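Side-chain contacts in ureidoglycolate hydrolase (Arabidopsis thaliana, PDB 4PXE), which hydrolyses (S)-ureidoglycolate to glyoxylate, ammonium and carbon dioxide, a manganese-dependent step of plant purine breakdown: residues 41-44 against 45-49; 158-161 against 162-166; 211-214 against 215-219; 253-256 against 257-260; 306-310 against 311-315. All blocks are in the same frame, centred on the assembly; numbering follows the deposited sequence.

Interaction 1. Residues 41-44 against 45-49; sequences VLYT and DKDVS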
loop_
_atom_site.group_PDB
_atom_site.type_symbol
_atom_site.label_atom_id
_atom_site.label_comp_id
_atom_site.label_asym_id
_atom_site.label_seq_id
_atom_site.Cartn_x
_atom_site.Cartn_y
_atom_site.Cartn_z
ATOM N N VAL A 41 -5.966 -10.433 12.914
ATOM C CA VAL A 41 -6.056 -9.076 13.409
ATOM C C VAL A 41 -7.242 -8.875 14.344
ATOM O O VAL A 41 -8.326 -9.435 14.129
ATOM C CB VAL A 41 -6.135 -8.100 12.208
ATOM C CG1 VAL A 41 -6.236 -6.666 12.682
ATOM C CG2 VAL A 41 -4.914 -8.289 11.319
ATOM N N LEU A 42 -6.993 -8.096 15.397
ATOM C CA LEU A 42 -7.990 -7.694 16.384
ATOM C C LEU A 42 -9.379 -7.438 15.802
ATOM O O LEU A 42 -9.526 -6.632 14.886
ATOM C CB LEU A 42 -7.495 -6.436 17.109
ATOM C CG LEU A 42 -8.443 -5.721 18.070
ATOM C CD1 LEU A 42 -8.873 -6.665 19.184
ATOM C CD2 LEU A 42 -7.764 -4.503 18.642
ATOM N N TYR A 43 -10.363 -8.158 16.351
ATOM C CA TYR A 43 -11.804 -8.009 16.079
ATOM C C TYR A 43 -12.293 -8.491 14.708
ATOM O O TYR A 43 -13.477 -8.366 14.400
ATOM C CB TYR A 43 -12.301 -6.575 16.338
ATOM C CG TYR A 43 -12.188 -6.059 17.760
ATOM C CD1 TYR A 43 -12.371 -6.894 18.860
ATOM C CD2 TYR A 43 -11.921 -4.716 17.999
ATOM C CE1 TYR A 43 -12.276 -6.396 20.157
ATOM C CE2 TYR A 43 -11.823 -4.209 19.275
ATOM C CZ TYR A 43 -12.007 -5.047 20.361
ATOM O OH TYR A 43 -11.897 -4.517 21.630
ATOM N N THR A 44 -11.405 -9.032 13.876
ATOM C CA THR A 44 -11.843 -9.647 12.633
ATOM C C THR A 44 -12.491 -11.003 12.895
ATOM O O THR A 44 -12.446 -11.524 14.011
ATOM C CB THR A 44 -10.678 -9.853 11.664
ATOM O OG1 THR A 44 -9.726 -10.742 12.267
ATOM C CG2 THR A 44 -10.003 -8.512 11.336
ATOM N N ASP A 45 -13.082 -11.577 11.851
ATOM C CA ASP A 45 -13.705 -12.894 11.954
ATOM C C ASP A 45 -12.728 -13.983 12.422
ATOM O O ASP A 45 -13.086 -14.827 13.249
ATOM C CB ASP A 45 -14.410 -13.287 10.645
ATOM C CG ASP A 45 -13.453 -13.461 9.480
ATOM O OD1 ASP A 45 -12.375 -12.826 9.473
ATOM O OD2 ASP A 45 -13.788 -14.237 8.558
ATOM N N LYS A 46 -11.498 -13.950 11.914
ATOM C CA LYS A 46 -10.478 -14.910 12.345
ATOM C C LYS A 46 -10.156 -14.759 13.834
ATOM O O LYS A 46 -9.973 -15.757 14.535
ATOM C CB LYS A 46 -9.199 -14.762 11.509
ATOM C CG LYS A 46 -9.404 -14.881 9.997
ATOM C CD LYS A 46 -10.176 -16.143 9.644
ATOM C CE LYS A 46 -10.292 -16.320 8.130
ATOM N NZ LYS A 46 -10.996 -15.180 7.492
ATOM N N ASP A 47 -10.081 -13.519 14.314
ATOM C CA ASP A 47 -9.864 -13.256 15.735
ATOM C C ASP A 47 -10.997 -13.836 16.576
ATOM O O ASP A 47 -10.754 -14.485 17.598
ATOM C CB ASP A 47 -9.742 -11.749 15.993
ATOM C CG ASP A 47 -9.437 -11.412 17.448
ATOM O OD1 ASP A 47 -8.654 -12.140 18.089
ATOM O OD2 ASP A 47 -9.970 -10.405 17.956
ATOM N N VAL A 48 -12.233 -13.609 16.135
ATOM C CA VAL A 48 -13.398 -14.125 16.844
ATOM C C VAL A 48 -13.371 -15.662 16.928
ATOM O O VAL A 48 -13.642 -16.236 17.985
ATOM C CB VAL A 48 -14.722 -13.607 16.213
ATOM C CG1 VAL A 48 -15.933 -14.311 16.845
ATOM C CG2 VAL A 48 -14.836 -12.099 16.379
ATOM N N SER A 49 -13.020 -16.321 15.827
ATOM C CA SER A 49 -12.891 -17.781 15.816
ATOM C C SER A 49 -11.829 -18.276 16.802
ATOM O O SER A 49 -12.035 -19.262 17.518
ATOM C CB SER A 49 -12.565 -18.281 14.410
ATOM O OG SER A 49 -13.649 -18.047 13.533
#
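Asp47, in the first turn of helix 45-60, folds back onto the type II beta turn from Val41 to Thr44, and its CB, CG and OD2 each meet an atom of that turn. CB lies 3.3 Å from Val41 O and 3.4 Å from Thr44 O. CG is anti to the backbone N (chi1 -177°), which brings CG to 3.6 Å from Tyr43 N. At the tip, OD2 accepts the Tyr43 N-H over 2.8 Å in a nearly straight bond (164°), met on the anti side but 31° out of the carboxylate plane. The same OD2 has a second, charged partner in Arg51 NE, one helical turn on.

Thr44 supplies the N-cap. Its OG1 donates to Val41 O at 2.7 Å, in the carbonyl plane and on a lone pair, and receives a weak capping bond of 3.5 Å from Asp47 N. The hydroxyl therefore ties turn and helix start together. Alongside, Leu42 CD1 sits 3.4 Å above the plane of the Tyr43 ring, over its centre.

Strand 38-40 leads into this turn and helix 45-60 leaves it. Tyr43 packs on Ala177 and Ala178 of helix 174-180 while its OH bonds to Val70 O, and the Leu42 side chain comes within about 8 Å of that of Glu138, a manganese ligand.

Interaction 2. Residues 158-161 against 162-166; sequences LAEA and LKTTV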
loop_
_atom_site.group_PDB
_atom_site.type_symbol
_atom_site.label_atom_id
_atom_site.label_comp_id
_atom_site.label_asym_id
_atom_site.label_seq_id
_atom_site.Cartn_x
_atom_site.Cartn_y
_atom_site.Cartn_z
ATOM N N LEU A 158 -5.569 6.491 26.913
ATOM C CA LEU A 158 -5.945 5.513 25.899
ATOM C C LEU A 158 -7.457 5.302 25.858
ATOM O O LEU A 158 -8.052 5.264 24.780
ATOM C CB LEU A 158 -5.221 4.176 26.122
ATOM C CG LEU A 158 -5.580 3.032 25.165
ATOM C CD1 LEU A 158 -5.333 3.404 23.697
ATOM C CD2 LEU A 158 -4.817 1.763 25.541
ATOM N N ALA A 159 -8.070 5.156 27.031
ATOM C CA ALA A 159 -9.513 4.956 27.115
ATOM C C ALA A 159 -10.255 6.096 26.412
ATOM O O ALA A 159 -11.183 5.860 25.647
ATOM C CB ALA A 159 -9.955 4.854 28.568
ATOM N N GLU A 160 -9.823 7.326 26.675
ATOM C CA GLU A 160 -10.417 8.501 26.044
ATOM C C GLU A 160 -10.272 8.461 24.526
ATOM O O GLU A 160 -11.240 8.667 23.795
ATOM C CB GLU A 160 -9.788 9.784 26.595
ATOM C CG GLU A 160 -10.649 10.503 27.625
ATOM C CD GLU A 160 -11.941 11.048 27.035
ATOM O OE1 GLU A 160 -11.868 11.912 26.130
ATOM O OE2 GLU A 160 -13.030 10.613 27.475
ATOM N N ALA A 161 -9.055 8.194 24.061
ATOM C CA ALA A 161 -8.778 8.122 22.630
ATOM C C ALA A 161 -9.635 7.057 21.938
ATOM O O ALA A 161 -10.206 7.295 20.875
ATOM C CB ALA A 161 -7.296 7.858 22.398
ATOM N N LEU A 162 -9.735 5.878 22.552
ATOM C CA LEU A 162 -10.499 4.790 21.960
ATOM C C LEU A 162 -11.956 5.153 21.682
ATOM O O LEU A 162 -12.548 4.674 20.714
ATOM C CB LEU A 162 -10.420 3.540 22.843
ATOM C CG LEU A 162 -9.044 2.869 22.863
ATOM C CD1 LEU A 162 -9.049 1.729 23.857
ATOM C CD2 LEU A 162 -8.680 2.365 21.483
ATOM N N LYS A 163 -12.527 5.998 22.531
ATOM C CA LYS A 163 -13.942 6.326 22.431
ATOM C C LYS A 163 -14.186 7.589 21.617
ATOM O O LYS A 163 -15.320 7.866 21.231
ATOM C CB LYS A 163 -14.543 6.484 23.827
ATOM C CG LYS A 163 -14.430 5.238 24.686
ATOM C CD LYS A 163 -15.569 4.265 24.440
ATOM C CE LYS A 163 -16.869 4.786 25.024
ATOM N NZ LYS A 163 -17.898 3.708 25.169
ATOM N N THR A 164 -13.127 8.350 21.350
ATOM C CA THR A 164 -13.300 9.643 20.685
ATOM C C THR A 164 -12.642 9.790 19.305
ATOM O O THR A 164 -13.219 10.411 18.409
ATOM C CB THR A 164 -12.869 10.822 21.595
ATOM O OG1 THR A 164 -11.463 10.755 21.855
ATOM C CG2 THR A 164 -13.638 10.795 22.915
ATOM N N THR A 165 -11.444 9.238 19.120
ATOM C CA THR A 165 -10.705 9.500 17.883
ATOM C C THR A 165 -10.151 8.280 17.155
ATOM O O THR A 165 -9.850 8.361 15.969
ATOM C CB THR A 165 -9.509 10.450 18.119
ATOM O OG1 THR A 165 -8.587 9.845 19.037
ATOM C CG2 THR A 165 -9.979 11.789 18.678
ATOM N N VAL A 166 -9.986 7.162 17.856
ATOM C CA VAL A 166 -9.254 6.049 17.256
ATOM C C VAL A 166 -10.022 5.344 16.142
ATOM O O VAL A 166 -11.159 4.914 16.332
ATOM C CB VAL A 166 -8.807 5.032 18.318
ATOM C CG1 VAL A 166 -8.237 3.780 17.647
ATOM C CG2 VAL A 166 -7.788 5.664 19.239
#
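The peptide carbonyl of Glu160 is approached on both faces of its plane, by Lys163 N from one and by Thr164 OG1 from the other, each bound to the same oxygen. This is the C-terminal end of helix 156-164, where the regular pattern of bonds four residues apart gives way to mixed ones. Lys163 N lies 3.2 Å from Glu160 O, 63° out of the carbonyl plane. Thr164 OG1, closer at 2.9 Å, stands 45° out of it. The hydroxyl reaches this point because it occupies the cleft between backbone N and carbonyl carbon (chi1 65°), which turns it back up the helix. The Thr164 hydroxyl thus bonds to a carbonyl one turn back in its own helix. On the same threonine, CG2 lies 3.8 Å from Glu160 OE1 as the two side chains cross.

The apolar side of the turn is made by Leu158 and Leu162: CD1 of Leu158 meets CG of Leu162 at 3.8 Å, with the chains running obliquely to each other. Both leucines also rest on Leu151 of helix 147-152, and Leu162 continues onto Phe174 of helix 174-180, so this face joins the helix to its neighbours.

Ala161 O gathers three backbone donors as the helix ends. Thr164 N comes from above the carbonyl plane, Thr165 N lies in that plane at 2.9 Å, and Val166 N is five residues on at 3.0 Å. Val166 CG2 ends 3.9 Å from Ala161 CB, an apolar contact.

Interaction 3. Residues 211-214 against 215-219; sequences QGPI and LEDEG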
loop_
_atom_site.group_PDB
_atom_site.type_symbol
_atom_site.label_atom_id
_atom_site.label_comp_id
_atom_site.label_asym_id
_atom_site.label_seq_id
_atom_site.Cartn_x
_atom_site.Cartn_y
_atom_site.Cartn_z
ATOM N N GLN A 211 12.201 -15.149 20.881
ATOM C CA GLN A 211 12.329 -14.229 19.742
ATOM C C GLN A 211 13.770 -13.748 19.587
ATOM O O GLN A 211 14.031 -12.625 19.136
ATOM C CB GLN A 211 11.333 -13.065 19.846
ATOM C CG GLN A 211 9.915 -13.563 20.028
ATOM C CD GLN A 211 8.895 -12.456 20.136
ATOM O OE1 GLN A 211 8.823 -11.761 21.150
ATOM N NE2 GLN A 211 8.057 -12.319 19.115
ATOM N N GLY A 212 14.704 -14.623 19.951
ATOM C CA GLY A 212 16.127 -14.405 19.743
ATOM C C GLY A 212 16.794 -15.769 19.769
ATOM O O GLY A 212 16.143 -16.770 20.079
ATOM N N PRO A 213 18.086 -15.821 19.442
ATOM C CA PRO A 213 18.786 -17.096 19.271
ATOM C C PRO A 213 19.608 -17.507 20.492
ATOM O O PRO A 213 20.277 -18.530 20.414
ATOM C CB PRO A 213 19.735 -16.788 18.117
ATOM C CG PRO A 213 20.132 -15.362 18.390
ATOM C CD PRO A 213 18.876 -14.687 18.924
ATOM N N ILE A 214 19.561 -16.743 21.577
ATOM C CA ILE A 214 20.493 -16.945 22.687
ATOM C C ILE A 214 20.345 -18.295 23.386
ATOM O O ILE A 214 21.334 -19.015 23.559
ATOM C CB ILE A 214 20.416 -15.796 23.714
ATOM C CG1 ILE A 214 20.783 -14.462 23.056
ATOM C CG2 ILE A 214 21.315 -16.100 24.917
ATOM C CD1 ILE A 214 22.215 -14.374 22.602
ATOM N N LEU A 215 19.126 -18.662 23.767
ATOM C CA LEU A 215 18.933 -19.929 24.466
ATOM C C LEU A 215 19.322 -21.086 23.562
ATOM O O LEU A 215 19.997 -22.023 23.997
ATOM C CB LEU A 215 17.487 -20.083 24.945
ATOM C CG LEU A 215 17.016 -19.095 26.010
ATOM C CD1 LEU A 215 15.519 -19.230 26.201
ATOM C CD2 LEU A 215 17.749 -19.311 27.343
ATOM N N GLU A 216 18.917 -21.023 22.300
ATOM C CA GLU A 216 19.285 -22.074 21.368
ATOM C C GLU A 216 20.805 -22.168 21.202
ATOM O O GLU A 216 21.380 -23.260 21.279
ATOM C CB GLU A 216 18.607 -21.838 20.019
ATOM C CG GLU A 216 18.916 -22.919 19.006
ATOM C CD GLU A 216 18.161 -22.737 17.724
ATOM O OE1 GLU A 216 18.528 -21.842 16.942
ATOM O OE2 GLU A 216 17.201 -23.510 17.517
ATOM N N ASP A 217 21.469 -21.029 20.992
ATOM C CA ASP A 217 22.910 -21.031 20.739
ATOM C C ASP A 217 23.687 -21.553 21.943
ATOM O O ASP A 217 24.711 -22.216 21.780
ATOM C CB ASP A 217 23.424 -19.625 20.407
ATOM C CG ASP A 217 22.952 -19.120 19.059
ATOM O OD1 ASP A 217 22.523 -19.933 18.214
ATOM O OD2 ASP A 217 23.044 -17.889 18.850
ATOM N N GLU A 218 23.207 -21.247 23.144
ATOM C CA GLU A 218 23.925 -21.617 24.366
ATOM C C GLU A 218 23.527 -22.992 24.901
ATOM O O GLU A 218 24.089 -23.472 25.887
ATOM C CB GLU A 218 23.772 -20.522 25.426
ATOM C CG GLU A 218 24.413 -19.238 24.926
ATOM C CD GLU A 218 24.379 -18.077 25.892
ATOM O OE1 GLU A 218 23.977 -18.249 27.057
ATOM O OE2 GLU A 218 24.773 -16.971 25.451
ATOM N N GLY A 219 22.557 -23.630 24.250
ATOM C CA GLY A 219 22.086 -24.945 24.664
ATOM C C GLY A 219 21.284 -24.955 25.950
ATOM O O GLY A 219 21.292 -25.948 26.685
HETATM O O HOH W 1 16.529 -19.320 21.367
#
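Two first torsions turn Asp217 and Glu218 back toward Pro213 and Ile214: in both acids CG stands beside the backbone N and anti to the carbonyl carbon (chi1 -70° and -63°). They belong to the short helix 214-218, which ends in a Schellman motif at Gly219. There the positive phi of 71° reverses the chain, and Gly219 N bonds to Glu216 O at 3.2 Å.

Asp217 brings OD2 to the CB-CG side of the proline ring, 3.6 Å from Pro213 CB. The same group also comes close to the proline carbonyl, with OD2 3.2 Å from Pro213 O. Both atoms are acceptors, so this is contact without a bond; the carbonyl is engaged instead by Asp217 N at 2.8 Å.

Glu218 runs alongside Ile214, both side chains pointing the same way. Its extended chain puts OE2 3.6 Å from Ile214 CG2, while OE1 forms a salt bridge with Lys370 on strand 369-374, a strand that Ile214 also touches. The start of the helix is held by Glu210, a substrate-binding residue whose two carboxylate oxygens accept from Ile214 N and Leu215 N. Gln211, another substrate-binding residue, packs on His244 of the second subunit.

One water links the loop to the helix: it donates to Gly212 O at 2.9 Å, though other acceptors compete for its protons, and accepts from Glu216 N at 3.1 Å.

Interaction 4. Residues 253-256 against 257-260; sequences RNDA and GLAA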
loop_
_atom_site.group_PDB
_atom_site.type_symbol
_atom_site.label_atom_id
_atom_site.label_comp_id
_atom_site.label_asym_id
_atom_site.label_seq_id
_atom_site.Cartn_x
_atom_site.Cartn_y
_atom_site.Cartn_z
ATOM N N ARG A 253 9.423 19.905 -8.673
ATOM C CA ARG A 253 8.826 18.874 -7.829
ATOM C C ARG A 253 9.043 19.087 -6.336
ATOM O O ARG A 253 9.960 19.798 -5.917
ATOM C CB ARG A 253 9.381 17.505 -8.230
ATOM C CG ARG A 253 9.042 17.149 -9.667
ATOM C CD ARG A 253 9.548 15.767 -10.033
ATOM N NE ARG A 253 9.093 15.403 -11.370
ATOM C CZ ARG A 253 8.939 14.158 -11.804
ATOM N NH1 ARG A 253 9.187 13.133 -10.999
ATOM N NH2 ARG A 253 8.505 13.944 -13.047
ATOM N N ASN A 254 8.167 18.465 -5.554
ATOM C CA ASN A 254 8.353 18.311 -4.118
ATOM C C ASN A 254 7.801 16.933 -3.745
ATOM O O ASN A 254 6.705 16.780 -3.205
ATOM C CB ASN A 254 7.786 19.503 -3.305
ATOM C CG ASN A 254 6.280 19.690 -3.437
ATOM O OD1 ASN A 254 5.652 19.277 -4.418
ATOM N ND2 ASN A 254 5.692 20.329 -2.438
ATOM N N ASP A 255 8.599 15.930 -4.110
ATOM C CA ASP A 255 8.189 14.527 -4.135
ATOM C C ASP A 255 8.136 13.951 -2.720
ATOM O O ASP A 255 9.173 13.779 -2.078
ATOM C CB ASP A 255 9.187 13.755 -5.013
ATOM C CG ASP A 255 8.771 12.314 -5.298
ATOM O OD1 ASP A 255 8.232 11.626 -4.408
ATOM O OD2 ASP A 255 9.022 11.860 -6.436
ATOM N N ALA A 256 6.929 13.653 -2.244
ATOM C CA ALA A 256 6.746 13.157 -0.881
ATOM C C ALA A 256 7.342 11.769 -0.696
ATOM O O ALA A 256 7.687 11.382 0.420
ATOM C CB ALA A 256 5.269 13.158 -0.505
ATOM N N GLY A 257 7.452 11.016 -1.783
ATOM C CA GLY A 257 8.034 9.686 -1.710
ATOM C C GLY A 257 9.524 9.763 -1.439
ATOM O O GLY A 257 10.063 8.966 -0.659
ATOM N N LEU A 258 10.200 10.719 -2.060
ATOM C CA LEU A 258 11.629 10.888 -1.840
ATOM C C LEU A 258 11.909 11.423 -0.438
ATOM O O LEU A 258 12.896 11.015 0.181
ATOM C CB LEU A 258 12.250 11.750 -2.930
ATOM C CG LEU A 258 12.222 11.085 -4.303
ATOM C CD1 LEU A 258 12.885 11.974 -5.333
ATOM C CD2 LEU A 258 12.892 9.700 -4.264
ATOM N N ALA A 259 11.031 12.279 0.086
ATOM C CA ALA A 259 11.146 12.693 1.484
ATOM C C ALA A 259 11.061 11.483 2.405
ATOM O O ALA A 259 11.829 11.365 3.362
ATOM C CB ALA A 259 10.072 13.710 1.846
ATOM N N ALA A 260 10.137 10.574 2.111
ATOM C CA ALA A 260 9.956 9.380 2.927
ATOM C C ALA A 260 11.175 8.477 2.841
ATOM O O ALA A 260 11.623 7.931 3.859
ATOM C CB ALA A 260 8.705 8.634 2.495
#
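Gly257 N-H reaches Asp255 OD1 at 2.8 Å, but the bond is bent (128°) and weak. Asp255 is the N-cap of helix 256-272. Leu258 N follows, bonding to the same OD1 at 3.2 Å with a straighter path (149°), and it meets that oxygen from 61° above the carboxylate plane. Leu258 also crosses the carboxylate with its side chain, CG lying 3.8 Å from Asp255 CG. Ala259 N then takes up Asp255 O at 3.2 Å, in the carbonyl plane, and Ala260 N takes Ala256 O at 3.1 Å, an oxygen also reached by the hydroxyl of Ser300 on strand 295-308.

Outward, Leu258 packs on Glu268 of the second subunit, and Arg253 bonds to Thr282 of that subunit, consistent with its probable part in dimerization. Replacing Asp255 by an alanine would probably leave the N-H groups of Gly257 and Leu258 without their cap, in a place where all the touching residues are buried.

One carboxylate oxygen thus serves two helix N-H groups; the helix N-terminus and these N-H groups would be expected to favour the ionised form of Asp255.

Interaction 5. Residues 306-310 against 311-315; sequences TRDID and EARRN. With GLV (glyoxylic acid), chain E.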
loop_
_atom_site.group_PDB
_atom_site.type_symbol
_atom_site.label_atom_id
_atom_site.label_comp_id
_atom_site.label_asym_id
_atom_site.label_seq_id
_atom_site.Cartn_x
_atom_site.Cartn_y
_atom_site.Cartn_z
ATOM N N THR A 306 11.095 2.169 17.120
ATOM C CA THR A 306 12.461 2.290 17.636
ATOM C C THR A 306 12.510 1.952 19.119
ATOM O O THR A 306 11.582 2.266 19.868
ATOM C CB THR A 306 13.110 3.670 17.316
ATOM O OG1 THR A 306 14.514 3.639 17.620
ATOM C CG2 THR A 306 12.429 4.808 18.056
ATOM N N ARG A 307 13.570 1.254 19.519
ATOM C CA ARG A 307 13.672 0.748 20.896
ATOM C C ARG A 307 15.113 0.696 21.362
ATOM O O ARG A 307 16.043 0.684 20.561
ATOM C CB ARG A 307 13.087 -0.677 21.028
ATOM C CG ARG A 307 11.913 -0.972 20.092
ATOM C CD ARG A 307 11.421 -2.390 20.237
ATOM N NE ARG A 307 10.493 -2.685 19.148
ATOM C CZ ARG A 307 9.700 -3.752 19.109
ATOM N NH1 ARG A 307 9.735 -4.650 20.094
ATOM N NH2 ARG A 307 8.886 -3.946 18.079
ATOM N N ASP A 308 15.277 0.645 22.689
ATOM C CA ASP A 308 16.580 0.397 23.306
ATOM C C ASP A 308 16.303 -0.064 24.733
ATOM O O ASP A 308 15.284 0.294 25.313
ATOM C CB ASP A 308 17.427 1.683 23.314
ATOM C CG ASP A 308 18.929 1.422 23.490
ATOM O OD1 ASP A 308 19.325 0.514 24.268
ATOM O OD2 ASP A 308 19.729 2.148 22.854
ATOM N N ILE A 309 17.214 -0.841 25.302
ATOM C CA ILE A 309 17.109 -1.184 26.717
ATOM C C ILE A 309 17.355 0.078 27.547
ATOM O O ILE A 309 16.786 0.238 28.628
ATOM C CB ILE A 309 18.066 -2.338 27.108
ATOM C CG1 ILE A 309 17.834 -2.767 28.567
ATOM C CG2 ILE A 309 19.519 -1.945 26.882
ATOM C CD1 ILE A 309 16.397 -3.167 28.891
ATOM N N ASP A 310 18.166 0.987 27.003
ATOM C CA ASP A 310 18.440 2.277 27.634
ATOM C C ASP A 310 17.473 3.354 27.129
ATOM O O ASP A 310 17.501 3.727 25.947
ATOM C CB ASP A 310 19.881 2.703 27.363
ATOM C CG ASP A 310 20.296 3.891 28.200
ATOM O OD1 ASP A 310 20.025 5.031 27.786
ATOM O OD2 ASP A 310 20.874 3.681 29.288
ATOM N N GLU A 311 16.626 3.844 28.024
ATOM C CA GLU A 311 15.569 4.794 27.674
ATOM C C GLU A 311 16.118 6.105 27.104
ATOM O O GLU A 311 15.638 6.605 26.080
ATOM C CB GLU A 311 14.686 5.066 28.894
ATOM C CG GLU A 311 13.404 5.839 28.607
ATOM C CD GLU A 311 12.513 5.964 29.840
ATOM O OE1 GLU A 311 12.933 5.517 30.930
ATOM O OE2 GLU A 311 11.393 6.502 29.721
ATOM N N ALA A 312 17.143 6.653 27.745
ATOM C CA ALA A 312 17.743 7.900 27.276
ATOM C C ALA A 312 18.324 7.789 25.859
ATOM O O ALA A 312 18.166 8.701 25.037
ATOM C CB ALA A 312 18.816 8.379 28.268
ATOM N N ARG A 313 18.997 6.680 25.575
ATOM C CA ARG A 313 19.571 6.443 24.255
ATOM C C ARG A 313 18.456 6.356 23.204
ATOM O O ARG A 313 18.568 6.923 22.107
ATOM C CB ARG A 313 20.379 5.150 24.276
ATOM C CG ARG A 313 21.537 5.095 23.307
ATOM C CD ARG A 313 22.608 4.141 23.811
ATOM N NE ARG A 313 22.050 2.841 24.177
ATOM C CZ ARG A 313 22.637 1.970 24.994
ATOM N NH1 ARG A 313 23.816 2.251 25.538
ATOM N NH2 ARG A 313 22.048 0.813 25.268
ATOM N N ARG A 314 17.383 5.651 23.559
ATOM C CA ARG A 314 16.189 5.533 22.715
ATOM C C ARG A 314 15.618 6.918 22.403
ATOM O O ARG A 314 15.346 7.246 21.245
ATOM C CB ARG A 314 15.142 4.678 23.436
ATOM C CG ARG A 314 14.021 4.092 22.572
ATOM C CD ARG A 314 12.787 4.974 22.479
ATOM N NE ARG A 314 12.417 5.650 23.721
ATOM C CZ ARG A 314 11.566 5.177 24.627
ATOM N NH1 ARG A 314 10.997 3.985 24.480
ATOM N NH2 ARG A 314 11.289 5.899 25.708
ATOM N N ASN A 315 15.440 7.730 23.439
ATOM C CA ASN A 315 14.885 9.070 23.283
ATOM C C ASN A 315 15.735 9.970 22.398
ATOM O O ASN A 315 15.188 10.770 21.641
ATOM C CB ASN A 315 14.640 9.717 24.654
ATOM C CG ASN A 315 13.526 9.039 25.425
ATOM O OD1 ASN A 315 12.775 8.231 24.868
ATOM N ND2 ASN A 315 13.398 9.369 26.710
HETATM C C1 GLV E . 5.444 -7.047 19.631
HETATM O O1 GLV E . 5.355 -7.624 20.888
HETATM C C2 GLV E . 6.765 -6.430 19.335
HETATM O O2 GLV E . 7.682 -6.484 20.217
HETATM O O3 GLV E . 6.959 -5.869 18.216
#
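Thr306 meets the following helix through its carbonyl, with Arg314 CD 4.0 Å from Thr306 O, while its hydroxyl bonds to Val280 O. Arg307, next on the strand, sends its side chain the other way: NH1 and NH2 hold the two carboxylate oxygens of glyoxylate, O2 at 2.8 Å and O3 at 2.7 Å, both near the guanidinium plane. Its NE is paired with Asp305, and Asn294 of the second subunit also bonds to the ligand.

Asp308 points toward helix 311-332 and is gripped side-on by Arg313. NE meets OD2 at 2.8 Å and NH2 meets OD1 at 2.9 Å, both on the syn side, with the two planes turned 31° from each other. Arg313 gets there through a bend at chi3 (51°), which swings its guanidinium back over the turn. OD1 also accepts Asp310 N at 3.0 Å, an Asx turn, and OD2 is bonded to Thr279. With an alanine here in place of Asp308, the Arg313 guanidinium is likely to lose its charge partner and the Asx turn its acceptor.

Ile309 offers CG2 to the edge of that guanidinium. Asp310, the N-cap, takes Arg313 N on its anti OD1 lone pair at 2.9 Å, while its CB sits 3.4 Å above one face of the Arg313 guanidinium.

Two consecutive residues of one strand, pointing to different sides, therefore serve different ends: the cation of Arg307 recognises the product's carboxylate, and the carboxylate of Asp308, its charge probably balanced by Arg313, helps hold the strand-to-helix turn that follows.

Overall arrangement
All five contacts are local and follow one another along the chain, none touching another. Interactions 4 and 5 lie in the dimerization region, their centres about 29 Å apart, and share its elements: helix 256-272 of interaction 4 packs on strand 295-308 and helix 311-332, the strand and helix that interaction 5 joins. Interactions 1 and 2 have centres about 21 Å apart, and both pack on helix 174-180. Interaction 3, on helix 214-218, lies across the chain's centre from interaction 2, their centres about 40 Å apart. Interactions 3 and 5 approach within about 7 Å at their nearest atoms; each holds a substrate-binding residue, and because Asn294 of the second subunit bonds to glyoxylate, the site spans the dimer.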